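Local coordinates for acetyl-CoA hydrolase/transferase family protein (Porphyromonas gingivalis, PDB 2NVV) that probably transfers coenzyme A between acyl groups such as acetate, or hydrolyses acetyl-CoA, as a zinc-containing member of the acetyl-CoA hydrolase/transferase family, at residues 70-75 / 90-95; 111-116 / 332-337; 214-219 / 312-317; 439-444 / 458-463. All blocks are in the same frame, centred on the assembly; numbering follows the deposited sequence.

Contact 1 of 4, residues 70-75 / 90-95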
loop_
_atom_site.group_PDB
_atom_site.type_symbol
_atom_site.label_atom_id
_atom_site.label_comp_id
_atom_site.label_asym_id
_atom_site.label_seq_id
_atom_site.Cartn_x
_atom_site.Cartn_y
_atom_site.Cartn_z
ATOM N N VAL A 70 27.358 16.782 -5.851
ATOM C CA VAL A 70 28.153 17.893 -5.360
ATOM C C VAL A 70 27.821 18.226 -3.891
ATOM O O VAL A 70 28.721 18.497 -3.086
ATOM C CB VAL A 70 27.958 19.145 -6.261
ATOM C CG1 VAL A 70 26.543 19.689 -6.127
ATOM C CG2 VAL A 70 28.980 20.195 -5.899
ATOM N N LEU A 71 26.537 18.183 -3.543
ATOM C CA LEU A 71 26.103 18.495 -2.188
ATOM C C LEU A 71 26.585 17.445 -1.195
ATOM O O LEU A 71 26.938 17.762 -0.056
ATOM C CB LEU A 71 24.575 18.616 -2.148
ATOM C CG LEU A 71 23.941 20.016 -2.003
ATOM C CD1 LEU A 71 24.971 21.125 -2.223
ATOM C CD2 LEU A 71 22.771 20.147 -2.986
ATOM N N ALA A 72 26.606 16.193 -1.631
ATOM C CA ALA A 72 27.056 15.096 -0.788
ATOM C C ALA A 72 28.569 15.157 -0.599
ATOM O O ALA A 72 29.059 14.933 0.498
ATOM C CB ALA A 72 26.659 13.759 -1.416
ATOM N N GLN A 73 29.309 15.446 -1.670
ATOM C CA GLN A 73 30.762 15.540 -1.593
ATOM C C GLN A 73 31.120 16.698 -0.671
ATOM O O GLN A 73 32.169 16.698 -0.033
ATOM C CB GLN A 73 31.370 15.790 -2.977
ATOM C CG GLN A 73 31.103 14.709 -3.999
ATOM C CD GLN A 73 31.804 14.971 -5.333
ATOM O OE1 GLN A 73 31.755 16.084 -5.882
ATOM N NE2 GLN A 73 32.449 13.937 -5.868
ATOM N N ALA A 74 30.238 17.692 -0.618
ATOM C CA ALA A 74 30.424 18.868 0.232
ATOM C C ALA A 74 30.025 18.567 1.674
ATOM O O ALA A 74 30.245 19.384 2.569
ATOM C CB ALA A 74 29.592 20.030 -0.295
ATOM N N ASP A 75 29.442 17.395 1.897
ATOM C CA ASP A 75 29.003 16.995 3.229
ATOM C C ASP A 75 28.094 18.086 3.807
ATOM O O ASP A 75 28.271 18.535 4.927
ATOM C CB ASP A 75 30.224 16.760 4.133
ATOM C CG ASP A 75 29.851 16.144 5.487
ATOM O OD1 ASP A 75 28.803 15.467 5.577
ATOM O OD2 ASP A 75 30.615 16.331 6.459
ATOM N N ARG A 90 24.645 8.198 -1.938
ATOM C CA ARG A 90 24.357 6.834 -1.507
ATOM C C ARG A 90 25.373 6.319 -0.502
ATOM O O ARG A 90 25.005 5.665 0.471
ATOM C CB ARG A 90 24.315 5.906 -2.709
ATOM C CG ARG A 90 24.018 4.434 -2.383
ATOM C CD ARG A 90 23.477 3.737 -3.625
ATOM N NE ARG A 90 24.265 4.111 -4.792
ATOM C CZ ARG A 90 23.762 4.433 -5.977
ATOM N NH1 ARG A 90 24.580 4.759 -6.967
ATOM N NH2 ARG A 90 22.456 4.439 -6.185
ATOM N N ASN A 91 26.649 6.610 -0.733
ATOM C CA ASN A 91 27.700 6.176 0.188
ATOM C C ASN A 91 27.595 6.971 1.481
ATOM O O ASN A 91 27.706 6.417 2.573
ATOM C CB ASN A 91 29.079 6.393 -0.434
ATOM C CG ASN A 91 29.344 5.460 -1.590
ATOM O OD1 ASN A 91 30.280 5.673 -2.369
ATOM N ND2 ASN A 91 28.527 4.417 -1.713
ATOM N N LEU A 92 27.387 8.279 1.345
ATOM C CA LEU A 92 27.248 9.158 2.501
ATOM C C LEU A 92 26.160 8.591 3.413
ATOM O O LEU A 92 26.301 8.572 4.633
ATOM C CB LEU A 92 26.857 10.559 2.038
ATOM C CG LEU A 92 26.765 11.667 3.084
ATOM C CD1 LEU A 92 28.142 11.910 3.665
ATOM C CD2 LEU A 92 26.224 12.945 2.456
ATOM N N ILE A 93 25.079 8.123 2.796
ATOM C CA ILE A 93 23.952 7.542 3.506
ATOM C C ILE A 93 24.329 6.231 4.178
ATOM O O ILE A 93 24.177 6.086 5.392
ATOM C CB ILE A 93 22.777 7.251 2.554
ATOM C CG1 ILE A 93 22.242 8.557 1.960
ATOM C CG2 ILE A 93 21.684 6.507 3.299
ATOM C CD1 ILE A 93 21.270 8.363 0.796
ATOM N N ASN A 94 24.815 5.278 3.383
ATOM C CA ASN A 94 25.196 3.950 3.889
ATOM C C ASN A 94 26.328 3.984 4.910
ATOM O O ASN A 94 26.551 3.020 5.625
ATOM C CB ASN A 94 25.556 3.021 2.721
ATOM C CG ASN A 94 24.328 2.544 1.951
ATOM O OD1 ASN A 94 24.331 2.494 0.716
ATOM N ND2 ASN A 94 23.278 2.180 2.677
ATOM N N ASN A 95 27.047 5.096 4.971
ATOM C CA ASN A 95 28.115 5.258 5.957
ATOM C C ASN A 95 27.534 5.962 7.188
ATOM O O ASN A 95 28.263 6.332 8.103
ATOM C CB ASN A 95 29.272 6.079 5.382
ATOM C CG ASN A 95 30.116 5.287 4.411
ATOM O OD1 ASN A 95 30.730 5.847 3.498
ATOM N ND2 ASN A 95 30.160 3.974 4.603
#

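Contact 2 of 4, residues 111-116 / 332-337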
loop_
_atom_site.group_PDB
_atom_site.type_symbol
_atom_site.label_atom_id
_atom_site.label_comp_id
_atom_site.label_asym_id
_atom_site.label_seq_id
_atom_site.Cartn_x
_atom_site.Cartn_y
_atom_site.Cartn_z
ATOM N N ASP A 111 1.896 15.812 2.225
ATOM C CA ASP A 111 2.432 15.707 3.577
ATOM C C ASP A 111 3.233 16.937 3.946
ATOM O O ASP A 111 3.417 17.242 5.124
ATOM C CB ASP A 111 3.285 14.445 3.710
ATOM C CG ASP A 111 2.443 13.189 3.826
ATOM O OD1 ASP A 111 1.226 13.263 3.564
ATOM O OD2 ASP A 111 2.994 12.124 4.177
ATOM N N LEU A 112 3.722 17.633 2.927
ATOM C CA LEU A 112 4.477 18.857 3.133
ATOM C C LEU A 112 3.453 19.909 3.521
ATOM O O LEU A 112 3.663 20.682 4.444
ATOM C CB LEU A 112 5.192 19.261 1.843
ATOM C CG LEU A 112 6.630 18.749 1.705
ATOM C CD1 LEU A 112 7.132 18.943 0.274
ATOM C CD2 LEU A 112 7.515 19.490 2.707
ATOM N N ARG A 113 2.333 19.921 2.805
ATOM C CA ARG A 113 1.262 20.864 3.068
ATOM C C ARG A 113 0.649 20.605 4.438
ATOM O O ARG A 113 0.260 21.541 5.128
ATOM C CB ARG A 113 0.195 20.767 1.973
ATOM C CG ARG A 113 0.711 21.095 0.576
ATOM C CD ARG A 113 -0.428 21.457 -0.360
ATOM N NE ARG A 113 -1.353 20.344 -0.562
ATOM C CZ ARG A 113 -1.232 19.416 -1.502
ATOM N NH1 ARG A 113 -2.136 18.448 -1.582
ATOM N NH2 ARG A 113 -0.221 19.461 -2.365
ATOM N N TYR A 114 0.570 19.336 4.830
ATOM C CA TYR A 114 0.020 18.950 6.132
ATOM C C TYR A 114 0.937 19.410 7.269
ATOM O O TYR A 114 0.535 19.436 8.429
ATOM C CB TYR A 114 -0.155 17.423 6.218
ATOM C CG TYR A 114 -1.153 16.853 5.236
ATOM C CD1 TYR A 114 -2.007 17.689 4.516
ATOM C CD2 TYR A 114 -1.262 15.473 5.039
ATOM C CE1 TYR A 114 -2.949 17.165 3.619
ATOM C CE2 TYR A 114 -2.201 14.943 4.148
ATOM C CZ TYR A 114 -3.039 15.797 3.444
ATOM O OH TYR A 114 -3.962 15.296 2.563
ATOM N N GLY A 115 2.174 19.753 6.923
ATOM C CA GLY A 115 3.135 20.214 7.902
ATOM C C GLY A 115 3.940 19.094 8.531
ATOM O O GLY A 115 4.645 19.322 9.525
ATOM N N PHE A 116 3.847 17.890 7.961
ATOM C CA PHE A 116 4.561 16.736 8.504
ATOM C C PHE A 116 6.078 16.900 8.550
ATOM O O PHE A 116 6.740 16.388 9.451
ATOM C CB PHE A 116 4.190 15.480 7.725
ATOM C CG PHE A 116 2.769 15.041 7.926
ATOM C CD1 PHE A 116 1.944 15.694 8.840
ATOM C CD2 PHE A 116 2.243 13.973 7.198
ATOM C CE1 PHE A 116 0.616 15.290 9.024
ATOM C CE2 PHE A 116 0.910 13.562 7.379
ATOM C CZ PHE A 116 0.100 14.227 8.295
ATOM N N PRO A 332 2.711 16.591 -11.704
ATOM C CA PRO A 332 3.484 16.541 -10.460
ATOM C C PRO A 332 3.335 15.097 -10.014
ATOM O O PRO A 332 2.342 14.472 -10.340
ATOM C CB PRO A 332 2.729 17.506 -9.546
ATOM C CG PRO A 332 2.056 18.454 -10.509
ATOM C CD PRO A 332 1.565 17.507 -11.568
ATOM N N GLN A 333 4.304 14.566 -9.277
ATOM C CA GLN A 333 4.238 13.172 -8.833
ATOM C C GLN A 333 3.019 12.923 -7.942
ATOM O O GLN A 333 2.594 11.782 -7.733
ATOM C CB GLN A 333 5.533 12.791 -8.105
ATOM C CG GLN A 333 5.803 13.560 -6.827
ATOM C CD GLN A 333 7.265 13.489 -6.422
ATOM O OE1 GLN A 333 8.136 13.998 -7.130
ATOM N NE2 GLN A 333 7.544 12.854 -5.291
ATOM N N GLU A 334 2.442 13.998 -7.425
ATOM C CA GLU A 334 1.260 13.865 -6.594
ATOM C C GLU A 334 0.136 13.313 -7.450
ATOM O O GLU A 334 -0.754 12.635 -6.957
ATOM C CB GLU A 334 0.858 15.221 -6.010
ATOM C CG GLU A 334 -0.557 15.261 -5.461
ATOM C CD GLU A 334 -0.765 16.365 -4.439
ATOM O OE1 GLU A 334 -0.226 17.480 -4.623
ATOM O OE2 GLU A 334 -1.485 16.111 -3.449
ATOM N N TYR A 335 0.190 13.609 -8.742
ATOM C CA TYR A 335 -0.819 13.130 -9.682
ATOM C C TYR A 335 -0.358 11.959 -10.539
ATOM O O TYR A 335 -1.100 11.008 -10.722
ATOM C CB TYR A 335 -1.278 14.260 -10.584
ATOM C CG TYR A 335 -2.103 15.291 -9.859
ATOM C CD1 TYR A 335 -1.499 16.332 -9.150
ATOM C CD2 TYR A 335 -3.497 15.210 -9.862
ATOM C CE1 TYR A 335 -2.266 17.266 -8.466
ATOM C CE2 TYR A 335 -4.269 16.132 -9.181
ATOM C CZ TYR A 335 -3.656 17.158 -8.487
ATOM O OH TYR A 335 -4.445 18.068 -7.824
ATOM N N SER A 336 0.862 12.018 -11.058
ATOM C CA SER A 336 1.380 10.935 -11.883
ATOM C C SER A 336 1.421 9.589 -11.135
ATOM O O SER A 336 1.296 8.525 -11.748
ATOM C CB SER A 336 2.783 11.286 -12.407
ATOM O OG SER A 336 3.752 11.289 -11.373
ATOM N N ASN A 337 1.579 9.643 -9.817
ATOM C CA ASN A 337 1.659 8.438 -8.987
ATOM C C ASN A 337 0.478 8.292 -8.046
ATOM O O ASN A 337 0.532 7.513 -7.107
ATOM C CB ASN A 337 2.928 8.471 -8.124
ATOM C CG ASN A 337 4.197 8.471 -8.940
ATOM O OD1 ASN A 337 4.259 9.051 -10.026
ATOM N ND2 ASN A 337 5.226 7.829 -8.412
#

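Contact 3 of 4, residues 214-219 / 312-317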
loop_
_atom_site.group_PDB
_atom_site.type_symbol
_atom_site.label_atom_id
_atom_site.label_comp_id
_atom_site.label_asym_id
_atom_site.label_seq_id
_atom_site.Cartn_x
_atom_site.Cartn_y
_atom_site.Cartn_z
ATOM N N GLU A 214 22.062 24.605 -20.343
ATOM C CA GLU A 214 22.478 23.244 -20.052
ATOM C C GLU A 214 21.736 22.231 -20.914
ATOM O O GLU A 214 20.519 22.072 -20.815
ATOM C CB GLU A 214 22.250 22.939 -18.562
ATOM C CG GLU A 214 22.924 23.930 -17.622
ATOM C CD GLU A 214 24.436 23.833 -17.658
ATOM O OE1 GLU A 214 25.108 24.813 -17.276
ATOM O OE2 GLU A 214 24.957 22.769 -18.057
ATOM N N PRO A 215 22.473 21.532 -21.788
ATOM C CA PRO A 215 21.884 20.528 -22.673
ATOM C C PRO A 215 21.691 19.198 -21.961
ATOM O O PRO A 215 22.273 18.970 -20.917
ATOM C CB PRO A 215 22.909 20.432 -23.795
ATOM C CG PRO A 215 24.199 20.582 -23.044
ATOM C CD PRO A 215 23.900 21.738 -22.107
ATOM N N ASN A 216 20.858 18.333 -22.539
ATOM C CA ASN A 216 20.592 17.004 -21.993
ATOM C C ASN A 216 21.830 16.158 -22.245
ATOM O O ASN A 216 22.566 16.410 -23.212
ATOM C CB ASN A 216 19.406 16.348 -22.715
ATOM C CG ASN A 216 18.065 16.705 -22.101
ATOM O OD1 ASN A 216 17.765 17.873 -21.839
ATOM N ND2 ASN A 216 17.236 15.690 -21.881
ATOM N N ASP A 217 22.078 15.167 -21.388
ATOM C CA ASP A 217 23.229 14.295 -21.613
ATOM C C ASP A 217 22.823 13.411 -22.779
ATOM O O ASP A 217 21.640 13.360 -23.130
ATOM C CB ASP A 217 23.514 13.406 -20.404
ATOM C CG ASP A 217 24.027 14.182 -19.211
ATOM O OD1 ASP A 217 23.214 14.899 -18.570
ATOM O OD2 ASP A 217 25.247 14.066 -18.923
ATOM N N GLU A 218 23.776 12.728 -23.401
ATOM C CA GLU A 218 23.392 11.858 -24.493
ATOM C C GLU A 218 23.305 10.439 -23.975
ATOM O O GLU A 218 23.772 10.140 -22.876
ATOM C CB GLU A 218 24.374 11.932 -25.662
ATOM C CG GLU A 218 23.916 11.085 -26.851
ATOM C CD GLU A 218 22.571 11.542 -27.445
ATOM O OE1 GLU A 218 22.531 12.633 -28.062
ATOM O OE2 GLU A 218 21.557 10.817 -27.302
ATOM N N SER A 219 22.679 9.578 -24.771
ATOM C CA SER A 219 22.496 8.177 -24.427
ATOM C C SER A 219 23.850 7.498 -24.326
ATOM O O SER A 219 24.651 7.549 -25.265
ATOM C CB SER A 219 21.634 7.487 -25.488
ATOM O OG SER A 219 22.160 7.698 -26.790
ATOM N N SER A 312 19.673 13.456 -28.118
ATOM C CA SER A 312 19.219 13.246 -29.486
ATOM C C SER A 312 17.702 13.224 -29.558
ATOM O O SER A 312 17.097 13.769 -30.484
ATOM C CB SER A 312 19.765 11.929 -30.027
ATOM O OG SER A 312 19.086 11.569 -31.225
ATOM N N VAL A 313 17.097 12.590 -28.562
ATOM C CA VAL A 313 15.652 12.456 -28.486
ATOM C C VAL A 313 14.939 13.753 -28.113
ATOM O O VAL A 313 13.897 14.086 -28.690
ATOM C CB VAL A 313 15.271 11.353 -27.478
ATOM C CG1 VAL A 313 13.769 11.321 -27.276
ATOM C CG2 VAL A 313 15.749 10.002 -27.988
ATOM N N ILE A 314 15.506 14.490 -27.152
ATOM C CA ILE A 314 14.913 15.750 -26.705
ATOM C C ILE A 314 14.959 16.780 -27.813
ATOM O O ILE A 314 14.050 17.587 -27.933
ATOM C CB ILE A 314 15.622 16.309 -25.458
ATOM C CG1 ILE A 314 14.789 17.442 -24.862
ATOM C CG2 ILE A 314 17.006 16.830 -25.811
ATOM C CD1 ILE A 314 13.439 17.004 -24.335
ATOM N N GLN A 315 16.006 16.742 -28.632
ATOM C CA GLN A 315 16.124 17.684 -29.745
ATOM C C GLN A 315 15.110 17.332 -30.824
ATOM O O GLN A 315 14.562 18.219 -31.483
ATOM C CB GLN A 315 17.534 17.668 -30.331
ATOM C CG GLN A 315 18.604 18.078 -29.332
ATOM C CD GLN A 315 19.974 18.250 -29.962
ATOM O OE1 GLN A 315 20.475 17.354 -30.645
ATOM N NE2 GLN A 315 20.596 19.410 -29.726
ATOM N N ASP A 316 14.844 16.041 -30.998
ATOM C CA ASP A 316 13.872 15.624 -31.995
ATOM C C ASP A 316 12.467 16.076 -31.582
ATOM O O ASP A 316 11.654 16.498 -32.416
ATOM C CB ASP A 316 13.912 14.105 -32.169
ATOM C CG ASP A 316 12.884 13.602 -33.175
ATOM O OD1 ASP A 316 12.747 14.209 -34.257
ATOM O OD2 ASP A 316 12.220 12.588 -32.884
ATOM N N ILE A 317 12.182 15.986 -30.288
ATOM C CA ILE A 317 10.890 16.400 -29.768
ATOM C C ILE A 317 10.714 17.904 -29.954
ATOM O O ILE A 317 9.724 18.359 -30.518
ATOM C CB ILE A 317 10.763 16.042 -28.269
ATOM C CG1 ILE A 317 10.713 14.519 -28.105
ATOM C CG2 ILE A 317 9.512 16.687 -27.668
ATOM C CD1 ILE A 317 10.713 14.041 -26.671
#

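Contact 4 of 4, residues 439-444 / 458-463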
loop_
_atom_site.group_PDB
_atom_site.type_symbol
_atom_site.label_atom_id
_atom_site.label_comp_id
_atom_site.label_asym_id
_atom_site.label_seq_id
_atom_site.Cartn_x
_atom_site.Cartn_y
_atom_site.Cartn_z
ATOM N N ARG A 439 2.065 -20.542 -4.191
ATOM C CA ARG A 439 2.767 -19.529 -4.964
ATOM C C ARG A 439 4.294 -19.741 -4.919
ATOM O O ARG A 439 5.017 -19.297 -5.807
ATOM C CB ARG A 439 2.338 -18.117 -4.513
ATOM C CG ARG A 439 2.943 -17.591 -3.245
ATOM C CD ARG A 439 2.499 -16.141 -3.053
ATOM N NE ARG A 439 1.168 -16.049 -2.470
ATOM C CZ ARG A 439 0.940 -15.984 -1.160
ATOM N NH1 ARG A 439 -0.311 -15.904 -0.702
ATOM N NH2 ARG A 439 1.964 -15.978 -0.308
ATOM N N ALA A 440 4.770 -20.453 -3.902
ATOM C CA ALA A 440 6.195 -20.754 -3.801
ATOM C C ALA A 440 6.552 -21.782 -4.883
ATOM O O ALA A 440 7.567 -21.658 -5.566
ATOM C CB ALA A 440 6.529 -21.308 -2.414
ATOM N N HIS A 441 5.716 -22.801 -5.044
ATOM C CA HIS A 441 5.989 -23.800 -6.067
ATOM C C HIS A 441 5.867 -23.212 -7.460
ATOM O O HIS A 441 6.608 -23.579 -8.366
ATOM C CB HIS A 441 5.058 -24.996 -5.914
ATOM C CG HIS A 441 5.518 -25.972 -4.880
ATOM N ND1 HIS A 441 4.886 -26.126 -3.666
ATOM C CD2 HIS A 441 6.573 -26.822 -4.868
ATOM C CE1 HIS A 441 5.528 -27.033 -2.951
ATOM N NE2 HIS A 441 6.554 -27.471 -3.658
ATOM N N GLU A 442 4.936 -22.288 -7.631
ATOM C CA GLU A 442 4.765 -21.637 -8.923
ATOM C C GLU A 442 6.001 -20.787 -9.215
ATOM O O GLU A 442 6.558 -20.849 -10.303
ATOM C CB GLU A 442 3.507 -20.765 -8.900
ATOM C CG GLU A 442 3.227 -20.014 -10.192
ATOM C CD GLU A 442 2.898 -20.921 -11.362
ATOM O OE1 GLU A 442 2.530 -20.381 -12.429
ATOM O OE2 GLU A 442 3.010 -22.157 -11.222
ATOM N N ILE A 443 6.436 -20.001 -8.235
ATOM C CA ILE A 443 7.611 -19.150 -8.399
ATOM C C ILE A 443 8.869 -19.975 -8.643
ATOM O O ILE A 443 9.733 -19.596 -9.424
ATOM C CB ILE A 443 7.858 -18.267 -7.152
ATOM C CG1 ILE A 443 6.756 -17.209 -7.028
ATOM C CG2 ILE A 443 9.228 -17.597 -7.247
ATOM C CD1 ILE A 443 6.870 -16.340 -5.795
ATOM N N ILE A 444 8.977 -21.101 -7.960
ATOM C CA ILE A 444 10.133 -21.976 -8.101
ATOM C C ILE A 444 10.214 -22.610 -9.488
ATOM O O ILE A 444 11.250 -22.571 -10.141
ATOM C CB ILE A 444 10.089 -23.090 -7.022
ATOM C CG1 ILE A 444 10.312 -22.464 -5.643
ATOM C CG2 ILE A 444 11.145 -24.146 -7.294
ATOM C CD1 ILE A 444 10.167 -23.427 -4.498
ATOM N N GLN A 458 13.575 -27.815 -1.263
ATOM C CA GLN A 458 13.963 -28.461 -0.010
ATOM C C GLN A 458 13.636 -27.568 1.185
ATOM O O GLN A 458 13.395 -28.054 2.293
ATOM C CB GLN A 458 15.457 -28.767 -0.006
ATOM C CG GLN A 458 15.866 -29.912 -0.911
ATOM C CD GLN A 458 17.363 -30.175 -0.863
ATOM O OE1 GLN A 458 18.166 -29.288 -1.146
ATOM N NE2 GLN A 458 17.743 -31.394 -0.504
ATOM N N TYR A 459 13.631 -26.260 0.961
ATOM C CA TYR A 459 13.325 -25.313 2.023
ATOM C C TYR A 459 11.879 -25.461 2.467
ATOM O O TYR A 459 11.551 -25.220 3.629
ATOM C CB TYR A 459 13.559 -23.879 1.548
ATOM C CG TYR A 459 13.286 -22.845 2.615
ATOM C CD1 TYR A 459 14.180 -22.645 3.666
ATOM C CD2 TYR A 459 12.111 -22.091 2.595
ATOM C CE1 TYR A 459 13.910 -21.718 4.674
ATOM C CE2 TYR A 459 11.828 -21.161 3.598
ATOM C CZ TYR A 459 12.732 -20.983 4.630
ATOM O OH TYR A 459 12.442 -20.076 5.608
ATOM N N LEU A 460 11.012 -25.853 1.541
ATOM C CA LEU A 460 9.595 -26.025 1.848
ATOM C C LEU A 460 9.299 -27.332 2.582
ATOM O O LEU A 460 8.168 -27.566 3.024
ATOM C CB LEU A 460 8.777 -25.968 0.566
ATOM C CG LEU A 460 8.753 -24.594 -0.097
ATOM C CD1 LEU A 460 8.120 -24.705 -1.487
ATOM C CD2 LEU A 460 7.981 -23.612 0.799
ATOM N N GLU A 461 10.312 -28.181 2.715
ATOM C CA GLU A 461 10.139 -29.455 3.399
ATOM C C GLU A 461 11.007 -29.566 4.638
ATOM O O GLU A 461 11.505 -30.649 4.939
ATOM C CB GLU A 461 10.479 -30.604 2.450
ATOM C CG GLU A 461 9.709 -30.580 1.136
ATOM C CD GLU A 461 8.191 -30.641 1.326
ATOM O OE1 GLU A 461 7.466 -30.555 0.302
ATOM O OE2 GLU A 461 7.719 -30.777 2.486
ATOM N N LEU A 462 11.188 -28.461 5.359
ATOM C CA LEU A 462 12.027 -28.474 6.548
ATOM C C LEU A 462 11.258 -28.683 7.843
ATOM O O LEU A 462 11.780 -28.420 8.933
ATOM C CB LEU A 462 12.865 -27.190 6.628
ATOM C CG LEU A 462 13.922 -27.031 5.521
ATOM C CD1 LEU A 462 14.805 -25.806 5.791
ATOM C CD2 LEU A 462 14.776 -28.291 5.452
ATOM N N GLY A 463 10.021 -29.154 7.721
ATOM C CA GLY A 463 9.207 -29.421 8.893
ATOM C C GLY A 463 8.449 -28.275 9.540
ATOM O O GLY A 463 7.776 -28.487 10.548
#

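Contact 1 of 4, residues 70-75 / 90-95
L92 carries this contact, spreading its two methyl branches over the last turn of the helix that holds A72. One branch, CD2, lies against the small side chain of A72, with CD2 of L92 4.0 Å from CB of A72, and it also rests near the carbonyl oxygen of that alanine. The other, CD1 of L92, turns to D75, just past the helix, and stands 4.1 Å from OD1 of D75. With CG anti to the backbone N (chi1 -175°), the L92 side chain reaches out from its own helix and forks where A72 and D75 can each take one methyl. D75 crosses it at about a right angle. This aspartate has a positive phi (54°), the mark of the Schellman motif that closes helix 65-73; its N donates to the O of A72 at 2.9 Å. The backbones keep apart, the CA atoms of A72 and L92 being 6.8 Å from one another. In sequence, strand 77-81 of the parallel sheet joins the two helices, and A72 also touches D88 and L89 of helix 87-94. With no hydrogen bond across, the segments are held by the fit of L92 against A72 and the side of D75, not by directional bonds.

Contact 2 of 4, residues 111-116 / 332-337
The guanidinium of R113 meets the carboxylate of E334 edge to edge, the two planes being nearly coplanar at 22°. The carboxylate carbon CD lies in the guanidinium plane, and the grip is end-on: NH2 of R113 donates to OE1 of E334 at 3.0 Å, while NH1 of R113 donates to OE2 of E334 at 3.1 Å. Both oxygens use their syn lone pairs and both bonds are nearly straight (171° and 165°), so the bidentate salt bridge fixes the rotation of each group. Nearby, Y114 stacks on Y387 of the second subunit, and F116 has a cation-pi contact with R432 of that subunit. R113 lies in the last turn of helix 108-113, just before the Schellman motif at G115; the glutamate stands in the short helix 333-336. The bridge thus links the N-terminal and C-terminal family regions. R113 bends at chi3, whereas E334 runs extended beyond CG to meet it from the opposite direction. D178 and E175 also form salt bridges with R113, so its positive charge is shared among three acids and probably offsets their mutual repulsion. Three residues along from E334, N337 hydrogen-bonds through ND2 to E284, the predicted site of the glutamyl-CoA thioester intermediate.

Contact 3 of 4, residues 214-219 / 312-317
A bend at chi2 (62°) turns the carboxylate of E218 back toward S312, after a first torsion that sets CG anti to the backbone N; in N216, CG anti to the carbonyl carbon (chi1 -87°) carries the amide to I314. The E218 group arrives at the start of helix 311-318, where OE2 of E218 accepts a weak hydrogen bond from N of S312 at 3.3 Å. OE1 of E218 lies 3.0 Å from N of S312, and CB of S312 is 3.4 Å from OE2 of E218, so the carboxylate sits close over the first turn. Its position is secured within its own segment: N of S219 donates to OE2 of E218 at 3.0 Å, and OG of S219 donates to it at 3.2 Å, the two reaching the oxygen from opposite faces of the carboxylate plane and on its anti side. A carboxylate at the amino end of a helix would be expected to be stabilised by the helix dipole. N216 crosses I314 at about a right angle, its CG lying 3.9 Å from the CG2 methyl of I314. The side-chain ND2 of N216 donates to the O of V309, and its backbone O accepts from R311. The loop 214-219 follows strand 206-212, at one margin of the parallel sheet, and precedes helix 226-245. V313 and I317 pack against helix 288-295, and I314 and I317 against strand 306-307.

Contact 4 of 4, residues 439-444 / 458-463
L460 meets A440, H441 and I444 with a single methyl group, CD1, in the turn that follows helix 453-459. That type I beta turn starts at Y459, whose hydroxyl is hydrogen-bonded to Q470 and N471, and runs to L462. At L460 itself, CG lies anti to the carbonyl carbon (chi1 -68°) and the chain extends beyond it (chi2 170°), which sends CD1 onto helix 436-446. There CD1 of L460 packs 3.9 Å from CB of A440. It also stands over one face of the H441 imidazole, 4.0 Å from the ring centroid and 19° off the normal, a CH-pi contact displaced toward the rim. I444 approaches tip to tip, its CD1 3.9 Å from CD1 of L460. The methyl is thus gathered by A440, the neighbouring H441, and I444 a turn further on, set against a helix of the C-terminal family region, where E416, a zinc ligand, forms a salt bridge with R439. The backbone O of L460 accepts from R437, whose own carbonyl receives ND1 of H441, so one arginine ties both sides of the contact. Further along, the carboxylate of E461 keeps its OE1 5.1 Å from NE2 of H441, a proximity that may favour the protonated form of the imidazole.

Contact 4 is the buried one, though it lies farthest from the centre of the chain, while contacts 1, 2 and 3 are each partly buried. Contacts 1 and 4 are alike: both join segments close in sequence through a leucine side chain, using both methyls in contact 1 and one in contact 4, without a hydrogen bond across. Contacts 2 and 3 bring distant segments together by polar chemistry, a bidentate salt bridge in one and a weak helix-start bond beside an apolar pair in the other. Contact 3 is nested within the loop that contact 2 closes; their centres are about 29 Å apart. Contacts 1 and 2 both reach the second subunit, whereas no other chain touches contacts 3 or 4, which lie on opposite sides of the chain's centre.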